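PDB 5NNY: WipB from Legionella pneumophila, which acts as a translocated serine/threonine phosphatase that targets the host lysosomal nutrient-sensing machinery, the present chain being its phosphatase domain. Local coordinates for residues Ala39-Leu44 with Asp105-Lys110; Pro45-Asp50 with Glu69-Gln74; Tyr195-Asp200 with Glu231-Leu236; Ala221-Val226 with Glu279-Thr284; Met265-Gly268 with His273-Ser276. All blocks are in the same frame, centred on the assembly; numbering follows the deposited sequence. Where two conformers were deposited one is given.

Contact 1 (Ala39-Leu44 with Asp105-Lys110); sequences AEIYTL and DYFILK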
# COMPACT_ATOMS: atom_id res chain seq x y z
N ALA A 39 16.15 13.32 -5.63
CA ALA A 39 17.07 12.29 -5.16
C ALA A 39 17.95 12.82 -4.02
O ALA A 39 18.23 12.10 -3.06
CB ALA A 39 17.94 11.77 -6.30
N GLU A 40 18.39 14.08 -4.13
CA GLU A 40 19.18 14.70 -3.06
C GLU A 40 18.41 14.76 -1.74
O GLU A 40 18.96 14.47 -0.68
CB GLU A 40 19.60 16.13 -3.46
CG GLU A 40 20.65 16.71 -2.50
CD GLU A 40 21.25 18.00 -2.96
OE1 GLU A 40 21.04 18.37 -4.15
OE2 GLU A 40 21.92 18.65 -2.13
N ILE A 41 17.15 15.21 -1.79
CA ILE A 41 16.35 15.26 -0.57
C ILE A 41 16.15 13.85 -0.03
O ILE A 41 16.29 13.61 1.17
CB ILE A 41 15.00 15.96 -0.85
CG1 ILE A 41 15.20 17.48 -1.00
CG2 ILE A 41 13.99 15.64 0.26
CD1 ILE A 41 13.95 18.23 -1.49
N TYR A 42 15.85 12.90 -0.93
CA TYR A 42 15.59 11.53 -0.50
C TYR A 42 16.79 10.92 0.22
O TYR A 42 16.61 10.11 1.14
CB TYR A 42 15.16 10.64 -1.69
CG TYR A 42 14.65 9.34 -1.14
CD1 TYR A 42 13.42 9.28 -0.50
CD2 TYR A 42 15.43 8.18 -1.17
CE1 TYR A 42 12.96 8.10 0.09
CE2 TYR A 42 14.97 6.99 -0.60
CZ TYR A 42 13.74 6.96 0.04
OH TYR A 42 13.28 5.79 0.62
N THR A 43 18.01 11.31 -0.15
CA THR A 43 19.20 10.70 0.45
C THR A 43 19.95 11.67 1.36
O THR A 43 21.14 11.47 1.62
CB THR A 43 20.13 10.12 -0.62
OG1 THR A 43 20.58 11.15 -1.52
CG2 THR A 43 19.40 9.07 -1.43
N LEU A 44 19.27 12.70 1.85
CA LEU A 44 19.87 13.61 2.82
C LEU A 44 20.37 12.80 4.02
O LEU A 44 19.60 12.05 4.61
CB LEU A 44 18.86 14.65 3.30
CG LEU A 44 18.58 15.87 2.42
CD1 LEU A 44 17.37 16.66 2.95
CD2 LEU A 44 19.81 16.75 2.37
N ASP A 105 7.11 8.18 5.21
CA ASP A 105 5.90 7.90 4.45
C ASP A 105 5.30 9.15 3.82
O ASP A 105 4.57 9.03 2.83
CB ASP A 105 4.84 7.24 5.33
CG ASP A 105 5.09 5.76 5.51
OD1 ASP A 105 5.83 5.19 4.67
OD2 ASP A 105 4.57 5.18 6.51
N TYR A 106 5.61 10.33 4.35
CA TYR A 106 5.12 11.57 3.76
C TYR A 106 5.45 11.65 2.27
O TYR A 106 4.66 12.17 1.49
CB TYR A 106 5.73 12.77 4.48
CG TYR A 106 5.09 14.09 4.11
CD1 TYR A 106 3.86 14.44 4.64
CD2 TYR A 106 5.71 14.97 3.21
CE1 TYR A 106 3.26 15.65 4.30
CE2 TYR A 106 5.12 16.18 2.86
CZ TYR A 106 3.90 16.51 3.42
OH TYR A 106 3.30 17.70 3.10
N PHE A 107 6.63 11.15 1.88
CA PHE A 107 7.09 11.33 0.50
C PHE A 107 6.18 10.61 -0.49
O PHE A 107 5.75 11.19 -1.49
CB PHE A 107 8.53 10.85 0.35
CG PHE A 107 9.57 11.74 1.03
CD1 PHE A 107 9.30 13.07 1.34
CD2 PHE A 107 10.83 11.23 1.29
CE1 PHE A 107 10.27 13.88 1.93
CE2 PHE A 107 11.82 12.03 1.87
CZ PHE A 107 11.54 13.37 2.19
N ILE A 108 5.86 9.35 -0.20
CA ILE A 108 5.02 8.57 -1.10
C ILE A 108 3.57 9.02 -0.99
O ILE A 108 2.82 8.99 -1.97
CB ILE A 108 5.21 7.06 -0.85
CG1 ILE A 108 6.51 6.61 -1.53
CG2 ILE A 108 4.01 6.23 -1.35
CD1 ILE A 108 6.74 5.15 -1.62
N LEU A 109 3.16 9.49 0.19
CA LEU A 109 1.79 9.99 0.33
C LEU A 109 1.54 11.19 -0.57
O LEU A 109 0.47 11.31 -1.18
CB LEU A 109 1.50 10.35 1.79
CG LEU A 109 1.29 9.20 2.77
CD1 LEU A 109 1.14 9.73 4.21
CD2 LEU A 109 0.07 8.37 2.36
N LYS A 110 2.52 12.09 -0.67
CA LYS A 110 2.38 13.25 -1.55
C LYS A 110 2.40 12.84 -3.01
O LYS A 110 1.73 13.47 -3.84
CB LYS A 110 3.50 14.26 -1.29
CG LYS A 110 3.37 14.99 0.05
CD LYS A 110 1.98 15.57 0.25
CE LYS A 110 1.90 17.05 -0.14
NZ LYS A 110 0.48 17.55 -0.14
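Helix-on-helix packing brings Ile41 and Tyr42, at the end of helix 32-42, against Phe107 near the start of helix 105-117. The latter is the connection of a beta-alpha-beta crossover, leading from strand 90-93 to the neighbouring parallel strand 121-125 of the central sheet. The contact is wholly apolar and its three residues are buried. Phe107 points at the opposite helix with CG anti to its own carbonyl carbon (chi1 -71°), which brings CD2 to Tyr42 and CZ to Ile41, both approaching this ring obliquely. Its CD2 comes up to the edge of the tyrosine ring, close to that ring's plane, 3.7 Å from Tyr42 CD1. The same CD2 lies 4.0 Å from Tyr42 CE1. The methyl CG2 of Ile41 is 3.9 Å from Phe107 CZ. Tyr42, with CG anti to its backbone N (chi1 -169°), is carried toward the residues just before helix 105-117, where its hydroxyl hydrogen-bonds Val103 N; the ring is thus held both by its polar tip and along its edge. Tyr75, from helix 64-79, meets the Phe107 ring and also bonds Phe107 O, adding a third helix to the cluster. Just beyond the packed residues, Thr43 leaves helical geometry, and Ala39 O takes two bonds from it, each 3.0 Å long, with Thr43 N and Thr43 OG1 arriving from opposite faces of the carbonyl plane.

Contact 2 (Pro45-Asp50 with Glu69-Gln74); sequences PELQAD and EEIKKQ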
# COMPACT_ATOMS: atom_id res chain seq x y z
N PRO A 45 21.64 12.94 4.41
CA PRO A 45 22.13 12.20 5.58
C PRO A 45 21.27 12.37 6.82
O PRO A 45 21.07 11.40 7.56
CB PRO A 45 23.54 12.76 5.78
CG PRO A 45 23.98 13.10 4.37
CD PRO A 45 22.74 13.57 3.64
N GLU A 46 20.75 13.58 7.08
CA GLU A 46 19.99 13.79 8.30
C GLU A 46 18.69 13.00 8.32
O GLU A 46 18.10 12.85 9.39
CB GLU A 46 19.70 15.28 8.49
CG GLU A 46 18.95 15.90 7.33
CD GLU A 46 18.52 17.34 7.60
OE1 GLU A 46 18.22 18.06 6.62
OE2 GLU A 46 18.49 17.73 8.79
N LEU A 47 18.25 12.46 7.18
CA LEU A 47 17.04 11.65 7.11
C LEU A 47 17.30 10.15 7.10
O LEU A 47 16.33 9.38 7.01
CB LEU A 47 16.21 12.01 5.86
CG LEU A 47 15.65 13.43 5.75
CD1 LEU A 47 14.89 13.58 4.42
CD2 LEU A 47 14.71 13.71 6.90
N GLN A 48 18.55 9.70 7.19
CA GLN A 48 18.88 8.29 7.04
C GLN A 48 18.93 7.60 8.40
O GLN A 48 19.70 8.00 9.29
CB GLN A 48 20.21 8.10 6.30
CG GLN A 48 20.30 8.84 4.96
CD GLN A 48 19.10 8.57 4.07
OE1 GLN A 48 18.82 7.41 3.74
NE2 GLN A 48 18.39 9.64 3.67
N ALA A 49 18.12 6.56 8.57
CA ALA A 49 18.24 5.75 9.77
C ALA A 49 19.46 4.84 9.67
O ALA A 49 19.99 4.60 8.58
CB ALA A 49 16.97 4.93 9.99
N ASP A 50 19.91 4.34 10.82
CA ASP A 50 21.07 3.44 10.87
C ASP A 50 22.31 4.07 10.23
O ASP A 50 23.13 3.37 9.64
CB ASP A 50 20.76 2.10 10.19
CG ASP A 50 19.53 1.44 10.76
OD1 ASP A 50 19.37 1.45 12.00
OD2 ASP A 50 18.72 0.90 9.97
N GLU A 69 10.76 21.19 8.49
CA GLU A 69 9.97 22.17 7.75
C GLU A 69 10.65 22.56 6.44
O GLU A 69 9.99 22.67 5.40
CB GLU A 69 9.73 23.43 8.60
CG GLU A 69 8.95 23.22 9.90
CD GLU A 69 7.44 23.28 9.75
OE1 GLU A 69 6.94 23.21 8.60
OE2 GLU A 69 6.75 23.41 10.78
N GLU A 70 11.96 22.79 6.47
CA GLU A 70 12.65 23.20 5.25
C GLU A 70 12.65 22.08 4.22
O GLU A 70 12.48 22.33 3.02
CB GLU A 70 14.08 23.63 5.56
CG GLU A 70 14.23 24.57 6.77
CD GLU A 70 13.45 25.88 6.70
OE1 GLU A 70 12.28 25.90 6.25
OE2 GLU A 70 14.00 26.92 7.12
N ILE A 71 12.82 20.83 4.66
CA ILE A 71 12.74 19.69 3.74
C ILE A 71 11.34 19.60 3.15
O ILE A 71 11.16 19.40 1.94
CB ILE A 71 13.11 18.38 4.47
CG1 ILE A 71 14.62 18.31 4.74
CG2 ILE A 71 12.57 17.15 3.70
CD1 ILE A 71 15.02 17.32 5.89
N LYS A 72 10.33 19.73 4.01
CA LYS A 72 8.94 19.54 3.60
C LYS A 72 8.52 20.57 2.56
O LYS A 72 7.90 20.24 1.55
CB LYS A 72 8.03 19.62 4.82
CG LYS A 72 6.54 19.55 4.51
CD LYS A 72 5.74 19.73 5.81
CE LYS A 72 4.29 20.10 5.57
NZ LYS A 72 3.59 20.44 6.85
N LYS A 73 8.85 21.85 2.79
CA LYS A 73 8.40 22.85 1.83
C LYS A 73 9.08 22.64 0.48
O LYS A 73 8.43 22.76 -0.57
CB LYS A 73 8.64 24.26 2.38
CG LYS A 73 10.07 24.72 2.38
CD LYS A 73 10.31 25.80 3.42
CE LYS A 73 9.44 27.02 3.20
NZ LYS A 73 9.98 28.20 3.93
N GLN A 74 10.37 22.27 0.46
CA GLN A 74 11.02 22.06 -0.83
C GLN A 74 10.52 20.79 -1.49
O GLN A 74 10.34 20.75 -2.71
CB GLN A 74 12.55 22.03 -0.71
CG GLN A 74 13.13 22.02 -2.14
CD GLN A 74 14.64 21.97 -2.27
OE1 GLN A 74 15.37 21.75 -1.31
NE2 GLN A 74 15.11 22.18 -3.48
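Glu46 OE2 forms a salt bridge with Arg67 NH2, four residues ahead of Ile71 on helix 64-79, while the other oxygen, Glu46 OE1, sits 3.4 Å from Ile71 CD1. One carboxylate is therefore divided between an ionic partner and a methyl group. The glutamate gets there by placing CG between its backbone N and carbonyl carbon (chi1 58°) and extending beyond it, so that it meets the isoleucine from the opposite direction. Leu47 supplies the apolar half: its branched end and the CD1 methyl of Ile71 reach toward each other, tip to tip, with Leu47 CD2 3.8 Å and Leu47 CD1 4.0 Å from Ile71 CD1. A single isoleucine methyl is thus met by two residues, Glu46 and Leu47, of the short 3-10 turn 45-47, which lies early in the loop between helix 32-42 and helix 64-79, the latter part of a predicted coiled coil. Gln48 N closes that turn with a 3.1 Å bond to Pro45 O, and Gln48 NE2 ties the turn back by bonding Tyr42 O at the end of helix 32-42 and Leu44 O just beyond it. Leu47 also packs on Val58 and Val103, and Ile71 on Ile41 and Leu44.

Contact 3 (Tyr195-Asp200 with Glu231-Leu236); sequences YSLDPD and ESAVDL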
# COMPACT_ATOMS: atom_id res chain seq x y z
N TYR A 195 -7.13 -7.96 -10.78
CA TYR A 195 -7.00 -8.86 -11.92
C TYR A 195 -6.84 -8.09 -13.23
O TYR A 195 -7.23 -6.92 -13.36
CB TYR A 195 -8.19 -9.82 -12.02
CG TYR A 195 -9.50 -9.11 -12.25
CD1 TYR A 195 -9.88 -8.71 -13.53
CD2 TYR A 195 -10.36 -8.84 -11.19
CE1 TYR A 195 -11.06 -8.04 -13.74
CE2 TYR A 195 -11.54 -8.17 -11.38
CZ TYR A 195 -11.89 -7.78 -12.66
OH TYR A 195 -13.07 -7.11 -12.86
N SER A 196 -6.29 -8.79 -14.22
CA SER A 196 -6.35 -8.39 -15.62
C SER A 196 -7.04 -9.52 -16.37
O SER A 196 -6.65 -10.68 -16.23
CB SER A 196 -4.95 -8.14 -16.20
OG SER A 196 -5.04 -7.86 -17.59
N LEU A 197 -8.08 -9.19 -17.12
CA LEU A 197 -8.95 -10.21 -17.69
C LEU A 197 -8.92 -10.15 -19.21
O LEU A 197 -8.95 -9.07 -19.81
CB LEU A 197 -10.39 -10.02 -17.17
CG LEU A 197 -11.53 -10.87 -17.74
CD1 LEU A 197 -11.45 -12.32 -17.25
CD2 LEU A 197 -12.85 -10.23 -17.36
N ASP A 198 -8.87 -11.33 -19.84
CA ASP A 198 -8.93 -11.49 -21.29
C ASP A 198 -10.16 -12.35 -21.56
O ASP A 198 -10.07 -13.59 -21.59
CB ASP A 198 -7.65 -12.13 -21.84
CG ASP A 198 -7.64 -12.24 -23.35
OD1 ASP A 198 -8.72 -12.11 -23.97
OD2 ASP A 198 -6.54 -12.46 -23.91
N PRO A 199 -11.33 -11.74 -21.74
CA PRO A 199 -12.56 -12.55 -21.88
C PRO A 199 -12.54 -13.48 -23.08
O PRO A 199 -13.06 -14.60 -23.00
CB PRO A 199 -13.66 -11.49 -22.00
CG PRO A 199 -13.05 -10.21 -21.54
CD PRO A 199 -11.60 -10.29 -21.86
N ASP A 200 -11.95 -13.06 -24.20
CA ASP A 200 -11.97 -13.89 -25.41
C ASP A 200 -11.18 -15.18 -25.20
O ASP A 200 -11.55 -16.24 -25.72
CB ASP A 200 -11.42 -13.12 -26.61
CG ASP A 200 -12.42 -12.14 -27.19
OD1 ASP A 200 -13.55 -12.04 -26.66
OD2 ASP A 200 -12.08 -11.47 -28.20
N GLU A 231 -17.07 -20.15 -12.67
CA GLU A 231 -17.50 -20.88 -13.85
C GLU A 231 -16.73 -20.48 -15.10
O GLU A 231 -16.81 -21.19 -16.11
CB GLU A 231 -19.00 -20.70 -14.05
CG GLU A 231 -19.83 -21.45 -13.02
CD GLU A 231 -19.34 -22.87 -12.82
OE1 GLU A 231 -19.45 -23.67 -13.77
OE2 GLU A 231 -18.82 -23.18 -11.71
N SER A 232 -16.00 -19.37 -15.04
CA SER A 232 -15.22 -18.85 -16.16
C SER A 232 -14.31 -17.77 -15.61
O SER A 232 -14.46 -17.34 -14.46
CB SER A 232 -16.12 -18.28 -17.26
OG SER A 232 -16.78 -17.10 -16.83
N ALA A 233 -13.36 -17.33 -16.44
CA ALA A 233 -12.51 -16.20 -16.04
C ALA A 233 -13.33 -14.94 -15.80
O ALA A 233 -13.07 -14.20 -14.84
CB ALA A 233 -11.44 -15.93 -17.11
N VAL A 234 -14.32 -14.68 -16.67
CA VAL A 234 -15.22 -13.55 -16.49
C VAL A 234 -15.98 -13.68 -15.18
O VAL A 234 -16.17 -12.69 -14.46
CB VAL A 234 -16.19 -13.44 -17.69
CG1 VAL A 234 -17.44 -12.68 -17.31
CG2 VAL A 234 -15.49 -12.74 -18.87
N ASP A 235 -16.43 -14.89 -14.84
CA ASP A 235 -17.18 -15.06 -13.59
C ASP A 235 -16.29 -14.81 -12.38
O ASP A 235 -16.74 -14.23 -11.38
CB ASP A 235 -17.79 -16.46 -13.52
CG ASP A 235 -19.30 -16.44 -13.71
OD1 ASP A 235 -19.83 -15.36 -14.08
OD2 ASP A 235 -19.95 -17.48 -13.48
N LEU A 236 -15.04 -15.27 -12.43
CA LEU A 236 -14.14 -15.04 -11.31
C LEU A 236 -13.87 -13.55 -11.14
O LEU A 236 -13.82 -13.05 -10.01
CB LEU A 236 -12.83 -15.80 -11.53
CG LEU A 236 -11.89 -15.84 -10.32
CD1 LEU A 236 -12.49 -16.64 -9.17
CD2 LEU A 236 -10.51 -16.37 -10.70
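As strand 190-198 runs out, its chain passes the first turn of helix 233-253, the backbones coming closest where Pro199 CA lies 6.1 Å from Val234 CA. Leu197 does most of the touching. Its CG stands anti to the backbone N (chi1 173°), sending its two methyls to neighbouring residues of the first turn, CD1 to Ala233 and CD2 to Val234. Leu197 CD1 rests against backbone and side chain together, 3.5 Å from Ala233 O and 3.6 Å from Ala233 CB. The second methyl, Leu197 CD2, is 3.9 Å from Val234 CG2, the two side chains running at a slant to one another. That same valine methyl is shared: Pro199 CB comes to 3.8 Å from Val234 CG2, where both residues are exposed to solvent. The helix start is fixed by its own N-cap, since Ser232 OG accepts from Asp235 N at 3.0 Å with an N-H...O angle of 154°. Ala233 N bonds Asn202 OD1, which belongs to the turn joining strand 190-198 to the antiparallel strand 203-208, so this hairpin also engages the helix by a polar link. Further along, Tyr195 packs on Ala237 and Ile240. Such a helix laid across a mixed central sheet, here at the hairpin's end, is the alpha/beta layering of the calcineurin-like phosphoesterase fold to which the domain belongs.

Contact 4 (Ala221-Val226 with Glu279-Thr284); sequences ARKFKV and EVVAAT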
# COMPACT_ATOMS: atom_id res chain seq x y z
N ALA A 221 -14.81 -14.28 -0.52
CA ALA A 221 -16.22 -14.13 -0.87
C ALA A 221 -17.12 -14.51 0.30
O ALA A 221 -18.10 -13.82 0.59
CB ALA A 221 -16.55 -14.97 -2.11
N ARG A 222 -16.78 -15.60 1.00
CA ARG A 222 -17.54 -16.00 2.18
C ARG A 222 -17.44 -14.96 3.29
O ARG A 222 -18.45 -14.61 3.91
CB ARG A 222 -17.04 -17.36 2.69
CG ARG A 222 -17.70 -17.80 3.98
CD ARG A 222 -17.29 -19.19 4.42
NE ARG A 222 -18.12 -20.24 3.83
CZ ARG A 222 -17.65 -21.23 3.09
NH1 ARG A 222 -18.49 -22.14 2.60
NH2 ARG A 222 -16.35 -21.33 2.85
N LYS A 223 -16.24 -14.45 3.56
CA LYS A 223 -16.05 -13.45 4.61
C LYS A 223 -16.88 -12.20 4.36
O LYS A 223 -17.48 -11.65 5.29
CB LYS A 223 -14.56 -13.10 4.72
CG LYS A 223 -14.24 -11.93 5.65
CD LYS A 223 -14.00 -12.39 7.05
CE LYS A 223 -13.28 -11.34 7.89
NZ LYS A 223 -13.12 -11.85 9.28
N PHE A 224 -16.95 -11.75 3.11
CA PHE A 224 -17.68 -10.55 2.74
C PHE A 224 -19.12 -10.82 2.32
O PHE A 224 -19.83 -9.87 1.96
CB PHE A 224 -16.94 -9.81 1.64
CG PHE A 224 -15.69 -9.15 2.11
CD1 PHE A 224 -15.75 -8.03 2.92
CD2 PHE A 224 -14.45 -9.67 1.79
CE1 PHE A 224 -14.60 -7.42 3.39
CE2 PHE A 224 -13.28 -9.08 2.25
CZ PHE A 224 -13.36 -7.94 3.05
N LYS A 225 -19.56 -12.08 2.37
CA LYS A 225 -20.96 -12.45 2.16
C LYS A 225 -21.42 -12.12 0.73
O LYS A 225 -22.47 -11.51 0.52
CB LYS A 225 -21.89 -11.80 3.20
CG LYS A 225 -21.55 -12.18 4.64
CD LYS A 225 -22.46 -11.48 5.66
CE LYS A 225 -23.87 -12.06 5.66
NZ LYS A 225 -24.73 -11.43 6.69
N VAL A 226 -20.61 -12.52 -0.24
CA VAL A 226 -20.95 -12.34 -1.65
C VAL A 226 -20.83 -13.71 -2.31
O VAL A 226 -20.09 -14.58 -1.84
CB VAL A 226 -20.04 -11.29 -2.33
CG1 VAL A 226 -20.31 -9.91 -1.77
CG2 VAL A 226 -18.57 -11.67 -2.17
N GLU A 279 -10.09 -15.73 9.47
CA GLU A 279 -8.70 -15.33 9.30
C GLU A 279 -8.33 -15.09 7.85
O GLU A 279 -7.14 -14.89 7.55
CB GLU A 279 -7.78 -16.40 9.89
CG GLU A 279 -8.09 -16.75 11.35
CD GLU A 279 -7.20 -17.86 11.92
OE1 GLU A 279 -6.60 -17.65 12.99
OE2 GLU A 279 -7.08 -18.94 11.28
N VAL A 280 -9.29 -15.13 6.93
CA VAL A 280 -8.96 -15.22 5.50
C VAL A 280 -8.30 -13.93 5.01
O VAL A 280 -7.44 -13.96 4.12
CB VAL A 280 -10.20 -15.58 4.67
CG1 VAL A 280 -11.22 -14.44 4.64
CG2 VAL A 280 -9.78 -15.99 3.26
N VAL A 281 -8.65 -12.78 5.60
CA VAL A 281 -7.95 -11.55 5.21
C VAL A 281 -6.50 -11.61 5.68
O VAL A 281 -5.57 -11.32 4.92
CB VAL A 281 -8.68 -10.30 5.75
CG1 VAL A 281 -7.86 -9.04 5.46
CG2 VAL A 281 -10.05 -10.15 5.10
N ALA A 282 -6.27 -12.03 6.92
CA ALA A 282 -4.89 -12.22 7.38
C ALA A 282 -4.16 -13.24 6.50
O ALA A 282 -3.02 -13.01 6.08
CB ALA A 282 -4.87 -12.66 8.85
N ALA A 283 -4.82 -14.36 6.19
CA ALA A 283 -4.21 -15.38 5.34
C ALA A 283 -3.85 -14.82 3.96
O ALA A 283 -2.79 -15.13 3.41
CB ALA A 283 -5.16 -16.56 5.21
N THR A 284 -4.67 -13.93 3.43
CA THR A 284 -4.40 -13.37 2.11
C THR A 284 -3.22 -12.39 2.14
O THR A 284 -2.31 -12.47 1.32
CB THR A 284 -5.66 -12.70 1.55
OG1 THR A 284 -6.68 -13.69 1.37
CG2 THR A 284 -5.39 -12.03 0.21
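Lys223 sets CG anti to its backbone N (chi1 172°) and then bends at the next bond (chi2 90°), while Val280 holds CG1 between its backbone N and carbonyl carbon (chi1 69°), and these settings bring the root of one side chain against a branch of the other. Val280 CG1 lies 3.6 Å from Lys223 CB and 4.1 Å from Lys223 CG, the two side chains sliding past each other in opposite directions. It is thus the aliphatic base of the lysine that does the packing, while the ammonium end travels on to hydrogen-bond Asp278 O, just before helix 280-286. Val281 is a looser neighbour: its CG2 is 4.4 Å from Phe224 CE2, reached obliquely to the ring. In the fold, the contact joins the C-terminal end of helix 214-224 to the start of helix 280-286, and Phe224 spans further to Ile243 and Lys246 of helix 233-253. The first helix finishes in a Schellman motif, with Lys225 at positive phi, Val226 N bonding Ala221 O at 2.9 Å and Lys225 N bonding Arg222 O at 3.2 Å. In the second helix Val280 O accepts two bonds from Thr284: OG1 and N each lie 2.9 Å from that oxygen and come from opposite faces of the carbonyl plane.

Contact 5 (Met265-Gly268 with His273-Ser276); sequences MYRG and HLNS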
# COMPACT_ATOMS: atom_id res chain seq x y z
N MET A 265 -2.36 -11.68 13.12
CA MET A 265 -1.20 -11.07 12.46
C MET A 265 0.11 -11.56 13.08
O MET A 265 1.11 -11.72 12.37
CB MET A 265 -1.32 -9.54 12.54
CG MET A 265 -2.61 -9.03 11.91
SD MET A 265 -2.80 -9.59 10.20
CE MET A 265 -1.90 -8.30 9.33
N TYR A 266 0.12 -11.82 14.38
CA TYR A 266 1.32 -12.43 14.97
C TYR A 266 1.56 -13.81 14.37
O TYR A 266 2.68 -14.16 14.00
CB TYR A 266 1.19 -12.55 16.49
CG TYR A 266 1.34 -11.24 17.24
CD1 TYR A 266 2.60 -10.65 17.39
CD2 TYR A 266 0.25 -10.63 17.85
CE1 TYR A 266 2.75 -9.46 18.09
CE2 TYR A 266 0.40 -9.43 18.58
CZ TYR A 266 1.66 -8.86 18.68
OH TYR A 266 1.84 -7.68 19.37
N ARG A 267 0.51 -14.62 14.30
CA ARG A 267 0.67 -15.96 13.74
C ARG A 267 0.95 -15.88 12.24
O ARG A 267 1.69 -16.70 11.69
CB ARG A 267 -0.57 -16.81 14.01
CG ARG A 267 -0.68 -17.26 15.47
CD ARG A 267 -1.93 -18.09 15.72
NE ARG A 267 -3.14 -17.28 15.77
CZ ARG A 267 -4.13 -17.34 14.88
NH1 ARG A 267 -5.19 -16.56 15.04
NH2 ARG A 267 -4.07 -18.18 13.86
N GLY A 268 0.37 -14.88 11.57
CA GLY A 268 0.71 -14.64 10.18
C GLY A 268 2.19 -14.34 10.01
O GLY A 268 2.88 -14.95 9.20
N HIS A 273 -0.20 -21.53 9.65
CA HIS A 273 -1.47 -21.67 8.95
C HIS A 273 -2.52 -20.72 9.52
O HIS A 273 -2.57 -20.46 10.73
CB HIS A 273 -2.01 -23.09 9.08
CG HIS A 273 -1.08 -24.15 8.57
ND1 HIS A 273 -1.27 -25.49 8.81
CD2 HIS A 273 0.04 -24.06 7.82
CE1 HIS A 273 -0.30 -26.18 8.24
NE2 HIS A 273 0.51 -25.34 7.63
N LEU A 274 -3.38 -20.21 8.64
CA LEU A 274 -4.52 -19.38 9.03
C LEU A 274 -5.77 -19.98 8.39
O LEU A 274 -6.36 -19.39 7.48
CB LEU A 274 -4.30 -17.93 8.62
CG LEU A 274 -3.06 -17.31 9.26
CD1 LEU A 274 -2.79 -15.94 8.66
CD2 LEU A 274 -3.23 -17.21 10.78
N ASN A 275 -6.18 -21.15 8.89
CA ASN A 275 -7.19 -21.95 8.20
C ASN A 275 -8.63 -21.58 8.56
O ASN A 275 -9.54 -21.99 7.84
CB ASN A 275 -6.97 -23.44 8.50
CG ASN A 275 -5.80 -24.02 7.73
OD1 ASN A 275 -5.57 -23.66 6.58
ND2 ASN A 275 -5.06 -24.92 8.35
N SER A 276 -8.85 -20.84 9.65
CA SER A 276 -10.20 -20.49 10.07
C SER A 276 -10.78 -19.42 9.15
O SER A 276 -10.07 -18.53 8.69
CB SER A 276 -10.19 -20.01 11.52
OG SER A 276 -11.49 -19.98 12.06
O HOH W 1 -2.32 -20.36 13.48
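Arg267 reaches from helix 262-270 across to Leu274, a local contact in which the loop after helix 262-270 packs back on that helix before helix 280-286 begins. Its CB already points at the loop. CG then stands anti to the carbonyl carbon, CD continues the extended line, and a bend at chi3 (-75°) turns the guanidinium over toward the leucine. CZ lies 4.2 Å from Leu274 CD2. NH1 makes salt bridges with two partners beyond the two segments, Glu279 OE1 and Asp263 OD2, and so the charge is paired on that side. NH2 comes to 3.3 Å from Leu274 CD2, a close approach oblique to the guanidinium plane. The carbonyl oxygen of His273 is near that plane, but at 4.2 Å from Arg267 NH2 it is too far for a direct bond. A water bridges them: it lies in plane at the guanidinium edge, accepts from Arg267 NH2 at 2.8 Å and donates to His273 O, likewise at 2.8 Å. With Glu279 and Asp263 holding NH1 and this water on NH2, the rotation of the group is probably well fixed. Leu274 packs also on Ala282 and Ala283 of helix 280-286, and its other branch, CD1, rests on the backbone of helix 262-270, 4.0 Å from Gly268 CA.

How the contacts relate
The five contacts fall into two clusters and an outlying one. Contacts 1 and 2, with centres 8 Å apart, adjoin through Tyr42 and Gln48 and share the neighbourhood of helices 32-42 and 64-79; both bury their touching residues or most of them. Contacts 4 and 5 are joined by the salt bridge of Arg267 with Glu279, and contact 5 is nested in the loop closed by contact 4. Contact 3 lies about 20 Å from contact 4, centre to centre, and crosses it along the chain. Chemistry varies too: contact 1 is purely apolar and buried, contact 3 is apolar yet partly exposed, whereas contacts 2, 4 and 5 set methyl groups against charged side chains whose polar ends find partners beyond the segments.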